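PDB 4CVU: beta-mannosidase from Trichoderma harzianum, which probably hydrolyses terminal beta-linked mannose residues from the non-reducing ends of oligosaccharides, as a member of glycoside hydrolase family 2. Local coordinates for residues T117-V125 with F136-A144. Numbering follows the deposited sequence. Where two conformers were deposited one is given.
Sequences TVKFCDHIV and FYDVSSALA. With MAN (alpha-D-mannopyranose), chain C; MAN (alpha-D-mannopyranose), chain B; NAG (2-acetamido-2-deoxy-beta-D-glucopyranose), chain D; NAG (2-acetamido-2-deoxy-beta-D-glucopyranose), chain E.
The hairpin 117-125, closed by a type I' turn from Phe-120 to His-123, packs without cross-segment hydrogen bonds against strand 136-138 and the helix starting at 140, its CA atoms coming closest at Cys-121 and Ala-142 (6.2 Å). The Phe-120 ring, swung away from its own backbone N (chi1 -167°), reaches the helix start: CG2 of Val-139, the N-cap residue, sits over one ring face, 4.0 Å from the centroid in a CH-pi contact, while Ala-142 CB lies at the ring edge, in plane, and Leu-143 CB comes 4.1 Å from CE2. A serine in place of Phe-120 would probably leave Val-139 without its aromatic face and open a gap beside Ala-142. In the conformer given, Val-125 CG1 rests against both Tyr-137 CB (3.5 Å) and Val-139 CG1 (3.7 Å). Asp-138 OD1 accepts from Ser-140 N (3.1 Å) and Ser-140 OG, an Asx turn leading into the helix. The Cys-121 to Cys-146 disulfide ties the hairpin turn to that helix's end. Away from this interface, Ile-124 N bonds nearly straight (173°) to O4 of a glycan mannose. The hairpin at the edge of one sheet thus packs on edge strand 135-138 of the other and the helix following it, within the galactose-binding-like beta-sandwich domain of family 2 glycosidases.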
ATOM      1  N   THR A 117     -14.836  24.682 -22.833  1.00 46.16           N
ATOM      2  CA  THR A 117     -15.890  25.142 -23.716  1.00 48.72           C
ATOM      3  C   THR A 117     -17.163  25.126 -22.872  1.00 48.98           C
ATOM      4  O   THR A 117     -17.622  24.062 -22.469  1.00 48.01           O
ATOM      5  CB  THR A 117     -16.015  24.225 -24.950  1.00 48.37           C
ATOM      6  OG1 THR A 117     -14.778  24.222 -25.668  1.00 46.18           O
ATOM      7  CG2 THR A 117     -17.140  24.690 -25.888  1.00 51.40           C
ATOM      8  N   VAL A 118     -17.700  26.305 -22.580  1.00 47.71           N
ATOM      9  CA  VAL A 118     -18.879  26.417 -21.730  1.00 49.05           C
ATOM     10  C   VAL A 118     -20.126  26.453 -22.616  1.00 50.39           C
ATOM     11  O   VAL A 118     -20.170  27.223 -23.587  1.00 51.98           O
ATOM     12  CB  VAL A 118     -18.816  27.700 -20.875  1.00 48.99           C
ATOM     13  CG1 VAL A 118     -19.996  27.765 -19.914  1.00 49.61           C
ATOM     14  CG2 VAL A 118     -17.499  27.782 -20.108  1.00 49.05           C
ATOM     15  N   LYS A 119     -21.118  25.627 -22.280  1.00 50.18           N
ATOM     16  CA  LYS A 119     -22.385  25.567 -22.991  1.00 53.95           C
ATOM     17  C   LYS A 119     -23.558  25.703 -22.043  1.00 55.92           C
ATOM     18  O   LYS A 119     -23.573  25.113 -20.971  1.00 54.91           O
ATOM     19  CB  LYS A 119     -22.558  24.255 -23.753  1.00 55.10           C
ATOM     20  CG  LYS A 119     -21.725  24.130 -25.004  1.00 56.33           C
ATOM     21  CD  LYS A 119     -22.182  22.933 -25.825  1.00 60.21           C
ATOM     22  CE  LYS A 119     -21.110  22.507 -26.814  1.00 62.43           C
ATOM     23  NZ  LYS A 119     -21.658  21.709 -27.948  1.00 66.17           N
ATOM     24  N   PHE A 120     -24.562  26.459 -22.470  1.00 55.32           N
ATOM     25  CA  PHE A 120     -25.759  26.674 -21.681  1.00 56.39           C
ATOM     26  C   PHE A 120     -26.955  26.482 -22.620  1.00 59.83           C
ATOM     27  O   PHE A 120     -27.092  27.182 -23.638  1.00 58.60           O
ATOM     28  CB  PHE A 120     -25.744  28.074 -21.043  1.00 55.32           C
ATOM     29  CG  PHE A 120     -26.780  28.264 -19.970  1.00 55.70           C
ATOM     30  CD1 PHE A 120     -26.574  27.776 -18.697  1.00 54.21           C
ATOM     31  CD2 PHE A 120     -27.966  28.913 -20.237  1.00 57.63           C
ATOM     32  CE1 PHE A 120     -27.516  27.950 -17.701  1.00 56.22           C
ATOM     33  CE2 PHE A 120     -28.920  29.086 -19.244  1.00 58.06           C
ATOM     34  CZ  PHE A 120     -28.697  28.613 -17.978  1.00 57.28           C
ATOM     35  N   CYS A 121     -27.799  25.516 -22.272  1.00 62.05           N
ATOM     36  CA  CYS A 121     -28.846  25.012 -23.162  1.00 65.41           C
ATOM     37  C   CYS A 121     -28.282  24.748 -24.558  1.00 66.15           C
ATOM     38  O   CYS A 121     -28.809  25.240 -25.552  1.00 68.70           O
ATOM     39  CB  CYS A 121     -30.022  25.990 -23.224  1.00 69.92           C
ATOM     40  SG  CYS A 121     -31.511  25.223 -23.923  1.00 76.73           S
ATOM     41  N   ASP A 122     -27.163  24.051 -24.631  1.00 64.57           N
ATOM     42  CA  ASP A 122     -26.574  23.599 -25.895  1.00 69.02           C
ATOM     43  C   ASP A 122     -25.910  24.689 -26.783  1.00 67.12           C
ATOM     44  O   ASP A 122     -25.477  24.419 -27.887  1.00 65.95           O
ATOM     45  CB  ASP A 122     -27.630  22.846 -26.685  1.00 75.31           C
ATOM     46  CG  ASP A 122     -27.187  21.477 -27.093  1.00 80.72           C
ATOM     47  OD1 ASP A 122     -25.976  21.269 -27.280  1.00 87.65           O
ATOM     48  OD2 ASP A 122     -28.054  20.603 -27.241  1.00 81.73           O
ATOM     49  N   HIS A 123     -25.789  25.898 -26.261  1.00 64.70           N
ATOM     50  CA  HIS A 123     -25.134  26.985 -26.945  1.00 63.53           C
ATOM     51  C   HIS A 123     -23.760  27.268 -26.367  1.00 59.91           C
ATOM     52  O   HIS A 123     -23.656  27.480 -25.199  1.00 57.71           O
ATOM     53  CB  HIS A 123     -25.987  28.229 -26.772  1.00 67.41           C
ATOM     54  CG  HIS A 123     -27.320  28.136 -27.443  1.00 70.42           C
ATOM     55  ND1 HIS A 123     -28.045  29.243 -27.802  1.00 73.77           N
ATOM     56  CD2 HIS A 123     -28.035  27.071 -27.856  1.00 72.45           C
ATOM     57  CE1 HIS A 123     -29.163  28.861 -28.382  1.00 72.52           C
ATOM     58  NE2 HIS A 123     -29.180  27.547 -28.430  1.00 73.03           N
ATOM     59  N   ILE A 124     -22.732  27.326 -27.200  1.00 58.48           N
ATOM     60  CA  ILE A 124     -21.430  27.711 -26.719  1.00 55.69           C
ATOM     61  C   ILE A 124     -21.500  29.173 -26.358  1.00 57.71           C
ATOM     62  O   ILE A 124     -21.687  30.018 -27.206  1.00 54.63           O
ATOM     63  CB  ILE A 124     -20.321  27.483 -27.741  1.00 55.76           C
ATOM     64  CG1 ILE A 124     -20.153  26.001 -27.976  1.00 56.62           C
ATOM     65  CG2 ILE A 124     -19.011  28.056 -27.226  1.00 54.41           C
ATOM     66  CD1 ILE A 124     -19.413  25.649 -29.219  1.00 57.52           C
ATOM     67  N   VAL A 125     -21.326  29.459 -25.080  1.00 54.72           N
ATOM     68  CA  VAL A 125     -21.381  30.832 -24.595  0.50 55.51           C
ATOM     69  C   VAL A 125     -19.993  31.380 -24.210  1.00 54.32           C
ATOM     70  O   VAL A 125     -19.835  32.584 -24.001  1.00 52.99           O
ATOM     71  CB  VAL A 125     -22.375  30.939 -23.424  0.50 55.67           C
ATOM     72  CG1 VAL A 125     -22.365  32.324 -22.821  0.50 57.16           C
ATOM     73  CG2 VAL A 125     -23.781  30.609 -23.892  0.50 57.37           C
ATOM     74  N   PHE A 136     -17.016  35.522 -16.689  1.00 50.92           N
ATOM     75  CA  PHE A 136     -18.463  35.736 -16.614  1.00 50.89           C
ATOM     76  C   PHE A 136     -19.094  35.884 -18.009  1.00 52.66           C
ATOM     77  O   PHE A 136     -18.533  36.508 -18.893  1.00 49.22           O
ATOM     78  CB  PHE A 136     -18.790  36.954 -15.768  1.00 52.66           C
ATOM     79  CG  PHE A 136     -17.925  38.143 -16.070  1.00 51.83           C
ATOM     80  CD1 PHE A 136     -16.701  38.290 -15.450  1.00 53.43           C
ATOM     81  CD2 PHE A 136     -18.328  39.089 -16.980  1.00 53.52           C
ATOM     82  CE1 PHE A 136     -15.897  39.369 -15.719  1.00 53.33           C
ATOM     83  CE2 PHE A 136     -17.525  40.172 -17.264  1.00 55.62           C
ATOM     84  CZ  PHE A 136     -16.302  40.306 -16.627  1.00 54.10           C
ATOM     85  N   TYR A 137     -20.259  35.263 -18.180  1.00 53.37           N
ATOM     86  CA  TYR A 137     -20.908  35.146 -19.474  1.00 54.09           C
ATOM     87  C   TYR A 137     -22.394  35.431 -19.336  1.00 54.88           C
ATOM     88  O   TYR A 137     -23.049  34.928 -18.437  1.00 54.49           O
ATOM     89  CB  TYR A 137     -20.694  33.745 -20.049  1.00 53.99           C
ATOM     90  CG  TYR A 137     -19.237  33.343 -20.180  1.00 53.33           C
ATOM     91  CD1 TYR A 137     -18.425  33.945 -21.131  1.00 52.61           C
ATOM     92  CD2 TYR A 137     -18.675  32.357 -19.359  1.00 52.06           C
ATOM     93  CE1 TYR A 137     -17.095  33.606 -21.270  1.00 51.50           C
ATOM     94  CE2 TYR A 137     -17.342  31.996 -19.494  1.00 51.68           C
ATOM     95  CZ  TYR A 137     -16.549  32.633 -20.438  1.00 52.52           C
ATOM     96  OH  TYR A 137     -15.228  32.297 -20.583  1.00 51.46           O
ATOM     97  N   ASP A 138     -22.913  36.266 -20.232  1.00 57.17           N
ATOM     98  CA  ASP A 138     -24.334  36.604 -20.252  1.00 58.79           C
ATOM     99  C   ASP A 138     -25.082  35.519 -21.027  1.00 56.55           C
ATOM    100  O   ASP A 138     -24.928  35.409 -22.235  1.00 59.72           O
ATOM    101  CB  ASP A 138     -24.532  37.982 -20.894  1.00 58.91           C
ATOM    102  CG  ASP A 138     -25.948  38.540 -20.690  1.00 63.43           C
ATOM    103  OD1 ASP A 138     -26.920  37.751 -20.554  1.00 58.72           O
ATOM    104  OD2 ASP A 138     -26.071  39.793 -20.673  1.00 62.64           O
ATOM    105  N   VAL A 139     -25.886  34.725 -20.327  1.00 56.88           N
ATOM    106  CA  VAL A 139     -26.637  33.625 -20.960  1.00 59.37           C
ATOM    107  C   VAL A 139     -28.138  33.919 -21.118  1.00 60.60           C
ATOM    108  O   VAL A 139     -28.942  32.993 -21.320  1.00 58.33           O
ATOM    109  CB  VAL A 139     -26.458  32.263 -20.225  1.00 59.87           C
ATOM    110  CG1 VAL A 139     -24.995  31.845 -20.233  1.00 58.68           C
ATOM    111  CG2 VAL A 139     -26.999  32.317 -18.801  1.00 59.18           C
ATOM    112  N   SER A 140     -28.508  35.196 -21.069  1.00 59.51           N
ATOM    113  CA  SER A 140     -29.922  35.567 -21.111  1.00 61.98           C
ATOM    114  C   SER A 140     -30.638  35.002 -22.331  1.00 61.87           C
ATOM    115  O   SER A 140     -31.745  34.467 -22.214  1.00 63.97           O
ATOM    116  CB  SER A 140     -30.073  37.089 -21.066  1.00 61.89           C
ATOM    117  OG  SER A 140     -29.747  37.571 -19.776  1.00 61.89           O
ATOM    118  N   SER A 141     -29.994  35.106 -23.492  1.00 61.63           N
ATOM    119  CA  SER A 141     -30.612  34.692 -24.757  1.00 64.36           C
ATOM    120  C   SER A 141     -30.642  33.166 -24.923  1.00 63.12           C
ATOM    121  O   SER A 141     -31.575  32.616 -25.477  1.00 60.69           O
ATOM    122  CB  SER A 141     -29.924  35.370 -25.959  1.00 65.65           C
ATOM    123  OG  SER A 141     -28.605  34.898 -26.164  1.00 65.12           O
ATOM    124  N   ALA A 142     -29.616  32.474 -24.429  1.00 65.11           N
ATOM    125  CA  ALA A 142     -29.634  31.009 -24.422  1.00 61.59           C
ATOM    126  C   ALA A 142     -30.799  30.513 -23.566  1.00 61.02           C
ATOM    127  O   ALA A 142     -31.535  29.622 -23.968  1.00 62.33           O
ATOM    128  CB  ALA A 142     -28.318  30.469 -23.900  1.00 62.51           C
ATOM    129  N   LEU A 143     -30.974  31.123 -22.400  1.00 60.54           N
ATOM    130  CA  LEU A 143     -32.082  30.787 -21.513  1.00 62.04           C
ATOM    131  C   LEU A 143     -33.433  31.012 -22.196  1.00 66.13           C
ATOM    132  O   LEU A 143     -34.329  30.183 -22.084  1.00 65.99           O
ATOM    133  CB  LEU A 143     -31.988  31.606 -20.218  1.00 61.92           C
ATOM    134  CG  LEU A 143     -33.116  31.501 -19.184  1.00 63.04           C
ATOM    135  CD1 LEU A 143     -33.335  30.063 -18.756  1.00 65.34           C
ATOM    136  CD2 LEU A 143     -32.824  32.364 -17.966  1.00 60.69           C
ATOM    137  N   ALA A 144     -33.570  32.131 -22.906  1.00 67.20           N
ATOM    138  CA  ALA A 144     -34.836  32.473 -23.571  1.00 69.80           C
ATOM    139  C   ALA A 144     -35.207  31.473 -24.654  1.00 69.14           C
ATOM    140  O   ALA A 144     -36.352  31.091 -24.756  1.00 72.68           O
ATOM    141  CB  ALA A 144     -34.766  33.874 -24.158  1.00 69.87           C
TER
HETATM  142  C1  MAN C   8     -22.177  29.894 -32.226  1.00 61.12           C
HETATM  143  C2  MAN C   8     -23.553  29.871 -31.563  1.00 64.17           C
HETATM  144  C3  MAN C   8     -23.614  28.779 -30.495  1.00 62.04           C
HETATM  145  C4  MAN C   8     -23.184  27.442 -31.099  1.00 63.41           C
HETATM  146  C5  MAN C   8     -21.768  27.584 -31.682  1.00 60.40           C
HETATM  147  C6  MAN C   8     -21.266  26.294 -32.317  1.00 57.79           C
HETATM  148  O2  MAN C   8     -24.564  29.682 -32.538  1.00 69.86           O
HETATM  149  O3  MAN C   8     -24.908  28.705 -29.934  1.00 64.05           O
HETATM  150  O4  MAN C   8     -23.247  26.418 -30.121  1.00 61.76           O
HETATM  151  O5  MAN C   8     -21.736  28.621 -32.658  1.00 61.98           O
HETATM  152  O6  MAN C   8     -19.974  26.510 -32.862  1.00 58.63           O
HETATM  153  C1  MAN B   7     -18.945  29.926 -31.168  1.00 59.68           C
HETATM  154  C2  MAN B   7     -20.033  30.746 -31.863  1.00 59.70           C
HETATM  155  C3  MAN B   7     -19.766  32.222 -31.639  1.00 60.77           C
HETATM  156  C4  MAN B   7     -19.699  32.477 -30.133  1.00 64.17           C
HETATM  157  C5  MAN B   7     -18.652  31.571 -29.483  1.00 62.94           C
HETATM  158  C6  MAN B   7     -18.598  31.765 -27.970  1.00 60.30           C
HETATM  159  O2  MAN B   7     -21.278  30.441 -31.270  1.00 62.41           O
HETATM  160  O3  MAN B   7     -20.795  33.003 -32.204  1.00 62.85           O
HETATM  161  O4  MAN B   7     -19.326  33.809 -29.883  1.00 63.38           O
HETATM  162  O5  MAN B   7     -18.918  30.221 -29.775  1.00 57.23           O
HETATM  163  O6  MAN B   7     -17.496  31.013 -27.525  1.00 64.74           O
HETATM  164  C1  NAG D   1     -11.735  19.242 -25.800  1.00 43.62           C
HETATM  165  C2  NAG D   1     -12.761  19.273 -26.961  1.00 42.96           C
HETATM  166  C3  NAG D   1     -12.471  20.438 -27.896  1.00 46.56           C
HETATM  167  C4  NAG D   1     -12.288  21.752 -27.141  1.00 46.25           C
HETATM  168  C5  NAG D   1     -11.341  21.587 -25.925  1.00 45.64           C
HETATM  169  C6  NAG D   1     -11.293  22.853 -25.040  1.00 43.96           C
HETATM  170  C7  NAG D   1     -13.685  17.110 -27.554  1.00 41.57           C
HETATM  171  C8  NAG D   1     -13.604  15.846 -28.357  1.00 44.89           C
HETATM  172  N2  NAG D   1     -12.736  18.027 -27.721  1.00 42.27           N
HETATM  173  O3  NAG D   1     -13.546  20.541 -28.819  1.00 49.49           O
HETATM  174  O4  NAG D   1     -11.735  22.700 -28.043  1.00 47.98           O
HETATM  175  O5  NAG D   1     -11.732  20.485 -25.124  1.00 43.90           O
HETATM  176  O6  NAG D   1     -12.495  23.040 -24.312  1.00 41.16           O
HETATM  177  O7  NAG D   1     -14.601  17.261 -26.775  1.00 40.84           O
HETATM  178  C1  NAG E   2     -12.584  23.870 -28.169  1.00 49.12           C
HETATM  179  C2  NAG E   2     -11.785  25.048 -28.725  1.00 48.77           C
HETATM  180  C3  NAG E   2     -12.668  26.291 -28.897  1.00 48.06           C
HETATM  181  C4  NAG E   2     -13.958  25.957 -29.628  1.00 50.32           C
HETATM  182  C5  NAG E   2     -14.631  24.744 -28.962  1.00 51.37           C
HETATM  183  C6  NAG E   2     -15.910  24.344 -29.684  1.00 51.72           C
HETATM  184  C7  NAG E   2      -9.419  25.122 -28.007  1.00 44.44           C
HETATM  185  C8  NAG E   2      -8.968  24.337 -29.168  1.00 44.11           C
HETATM  186  N2  NAG E   2     -10.694  25.396 -27.845  1.00 44.17           N
HETATM  187  O3  NAG E   2     -11.953  27.317 -29.545  1.00 48.02           O
HETATM  188  O4  NAG E   2     -14.794  27.096 -29.535  1.00 53.53           O
HETATM  189  O5  NAG E   2     -13.736  23.644 -28.988  1.00 48.35           O
HETATM  190  O6  NAG E   2     -15.497  23.883 -30.941  1.00 54.59           O
HETATM  191  O7  NAG E   2      -8.583  25.486 -27.161  1.00 48.33           O